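Local coordinates for L-talarate/galactarate dehydratase (Salmonella typhimurium, PDB 2PP0), which dehydrates both L-talarate and galactarate to 5-keto-4-deoxy-D-glucarate and, in competition with dehydration, epimerizes L-talarate to galactarate in a magnesium-dependent reaction, at residues B[221-226]-B[246-251]. Residues are numbered along the deposited sequence; the frame is centred on the assembly and turned at random.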
loop_
_atom_site.group_PDB
_atom_site.type_symbol
_atom_site.label_atom_id
_atom_site.label_comp_id
_atom_site.label_asym_id
_atom_site.label_seq_id
_atom_site.Cartn_x
_atom_site.Cartn_y
_atom_site.Cartn_z
ATOM N N PHE B 221 10.006 -27.026 20.087
ATOM C CA PHE B 221 10.759 -25.958 19.444
ATOM C C PHE B 221 10.559 -25.894 17.933
ATOM O O PHE B 221 10.655 -26.908 17.240
ATOM C CB PHE B 221 12.251 -26.092 19.738
ATOM C CG PHE B 221 12.987 -24.787 19.686
ATOM C CD1 PHE B 221 12.916 -23.894 20.752
ATOM C CD2 PHE B 221 13.724 -24.430 18.562
ATOM C CE1 PHE B 221 13.568 -22.663 20.701
ATOM C CE2 PHE B 221 14.381 -23.201 18.499
ATOM C CZ PHE B 221 14.303 -22.315 19.570
ATOM N N PRO B 222 10.281 -24.692 17.402
ATOM C CA PRO B 222 10.073 -24.528 15.962
ATOM C C PRO B 222 11.262 -25.009 15.131
ATOM O O PRO B 222 12.385 -24.523 15.291
ATOM C CB PRO B 222 9.833 -23.028 15.822
ATOM C CG PRO B 222 9.138 -22.689 17.106
ATOM C CD PRO B 222 9.996 -23.432 18.113
ATOM N N LEU B 223 11.006 -25.972 14.250
ATOM C CA LEU B 223 12.037 -26.520 13.373
ATOM C C LEU B 223 11.543 -26.492 11.927
ATOM O O LEU B 223 10.385 -26.794 11.650
ATOM C CB LEU B 223 12.376 -27.955 13.781
ATOM C CG LEU B 223 13.403 -28.702 12.924
ATOM C CD1 LEU B 223 14.716 -27.932 12.861
ATOM C CD2 LEU B 223 13.625 -30.075 13.521
ATOM N N MET B 224 12.427 -26.117 11.011
ATOM C CA MET B 224 12.064 -26.046 9.604
ATOM C C MET B 224 13.228 -26.524 8.743
ATOM O O MET B 224 14.361 -26.597 9.218
ATOM C CB MET B 224 11.663 -24.603 9.233
ATOM C CG MET B 224 12.495 -23.491 9.891
ATOM S SD MET B 224 11.780 -22.743 11.407
ATOM C CE MET B 224 12.598 -23.507 12.562
ATOM N N VAL B 225 12.949 -26.877 7.490
ATOM C CA VAL B 225 14.014 -27.325 6.592
ATOM C C VAL B 225 13.956 -26.586 5.267
ATOM O O VAL B 225 12.920 -26.016 4.905
ATOM C CB VAL B 225 13.961 -28.854 6.334
ATOM C CG1 VAL B 225 14.070 -29.599 7.654
ATOM C CG2 VAL B 225 12.683 -29.230 5.606
ATOM N N ASP B 226 15.076 -26.610 4.548
ATOM C CA ASP B 226 15.215 -25.924 3.266
ATOM C C ASP B 226 16.030 -26.789 2.290
ATOM O O ASP B 226 17.196 -27.087 2.548
ATOM C CB ASP B 226 15.921 -24.585 3.513
ATOM C CG ASP B 226 16.095 -23.764 2.257
ATOM O OD1 ASP B 226 15.661 -24.210 1.175
ATOM O OD2 ASP B 226 16.670 -22.659 2.358
ATOM N N PHE B 246 8.123 -34.943 12.010
ATOM C CA PHE B 246 8.905 -33.938 12.724
ATOM C C PHE B 246 8.112 -32.669 13.058
ATOM O O PHE B 246 8.619 -31.779 13.746
ATOM C CB PHE B 246 10.154 -33.582 11.913
ATOM C CG PHE B 246 11.066 -34.756 11.651
ATOM C CD1 PHE B 246 11.729 -35.390 12.699
ATOM C CD2 PHE B 246 11.257 -35.231 10.354
ATOM C CE1 PHE B 246 12.569 -36.480 12.461
ATOM C CE2 PHE B 246 12.095 -36.319 10.102
ATOM C CZ PHE B 246 12.754 -36.946 11.157
ATOM N N ASN B 247 6.873 -32.590 12.580
ATOM C CA ASN B 247 6.009 -31.436 12.832
ATOM C C ASN B 247 6.677 -30.107 12.481
ATOM O O ASN B 247 6.523 -29.113 13.192
ATOM C CB ASN B 247 5.574 -31.419 14.300
ATOM C CG ASN B 247 4.668 -32.587 14.658
ATOM O OD1 ASN B 247 4.480 -32.903 15.835
ATOM N ND2 ASN B 247 4.094 -33.227 13.642
ATOM N N LEU B 248 7.405 -30.094 11.372
ATOM C CA LEU B 248 8.109 -28.903 10.914
ATOM C C LEU B 248 7.198 -27.697 10.693
ATOM O O LEU B 248 6.018 -27.843 10.369
ATOM C CB LEU B 248 8.840 -29.216 9.606
ATOM C CG LEU B 248 9.866 -30.346 9.644
ATOM C CD1 LEU B 248 10.398 -30.608 8.239
ATOM C CD2 LEU B 248 10.997 -29.972 10.584
ATOM N N ILE B 249 7.758 -26.504 10.866
ATOM C CA ILE B 249 7.005 -25.274 10.642
ATOM C C ILE B 249 6.758 -25.175 9.139
ATOM O O ILE B 249 5.708 -24.705 8.704
ATOM C CB ILE B 249 7.791 -24.025 11.114
ATOM C CG1 ILE B 249 8.015 -24.092 12.629
ATOM C CG2 ILE B 249 7.025 -22.756 10.743
ATOM C CD1 ILE B 249 6.715 -24.191 13.437
ATOM N N TRP B 250 7.738 -25.620 8.349
ATOM C CA TRP B 250 7.604 -25.614 6.895
ATOM C C TRP B 250 8.733 -26.355 6.179
ATOM O O TRP B 250 9.764 -26.668 6.771
ATOM C CB TRP B 250 7.524 -24.170 6.361
ATOM C CG TRP B 250 8.822 -23.379 6.369
ATOM C CD1 TRP B 250 10.006 -23.715 5.756
ATOM C CD2 TRP B 250 9.044 -22.102 6.982
ATOM N NE1 TRP B 250 10.941 -22.727 5.949
ATOM C CE2 TRP B 250 10.380 -21.726 6.698
ATOM C CE3 TRP B 250 8.245 -21.237 7.744
ATOM C CZ2 TRP B 250 10.934 -20.522 7.152
ATOM C CZ3 TRP B 250 8.798 -20.036 8.196
ATOM C CH2 TRP B 250 10.131 -19.694 7.896
ATOM N N ILE B 251 8.508 -26.653 4.904
ATOM C CA ILE B 251 9.511 -27.298 4.051
ATOM C C ILE B 251 9.728 -26.251 2.965
ATOM O O ILE B 251 8.829 -25.962 2.181
ATOM C CB ILE B 251 8.987 -28.602 3.411
ATOM C CG1 ILE B 251 8.734 -29.648 4.502
ATOM C CG2 ILE B 251 10.008 -29.137 2.408
ATOM C CD1 ILE B 251 7.994 -30.882 4.011
HETATM O O HOH W 1 8.669 -27.214 14.680
#
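The amide of I249 donates to L223 O at 2.8 Å with an N-H...O angle of 165°, and L223 O also receives a CA-H...O contact from L248 CA at 3.2 Å. This bond ties strand 223-226 to the loop that runs into strand 251-252, where parallel pairing starts at V225 and I251. V225 N donates to W250 O, longer at 3.3 Å but nearly straight (170°). At the other end no direct bond is made: a water accepts from L223 N and donates to N247 O, thereby satisfying that amide as the two segments part.

The side chains separate into two layers. On one, L248 CD2 lies 3.6 Å from L223 CG, the two leucines running side by side, while its CD1 branch meets V225 CG2, which also reaches I251 CG1. On the other, M224 lies over the W250 indole: CB sits over the face of the five-membered ring, 3.9 Å from its centroid, a CH-pi contact. With chi1 at 39° and bends at chi2 and chi3, the methionine carries SD above the six-membered ring at 4.9 Å, a distant Met-aromatic contact. I249 CG1 packs against P222 CB beside it.

The indole NE1 makes a weak hydrogen bond to E252. D226, at the end of strand 223-226, and E252, just after 246-251, are magnesium ligands, so the contact leads up to the metal site; D226 OD2 also pairs with the active-site base K197. Strand 223-226 lies between strands 194-197 and 251-252 in the parallel TIM-like barrel of the enolase superfamily, and helix 233-243 makes the beta-alpha-beta crossover. L223 and V225 pack outward on helix 203-217, whereas W250 meets Y165, F297 and W346 on the inner side.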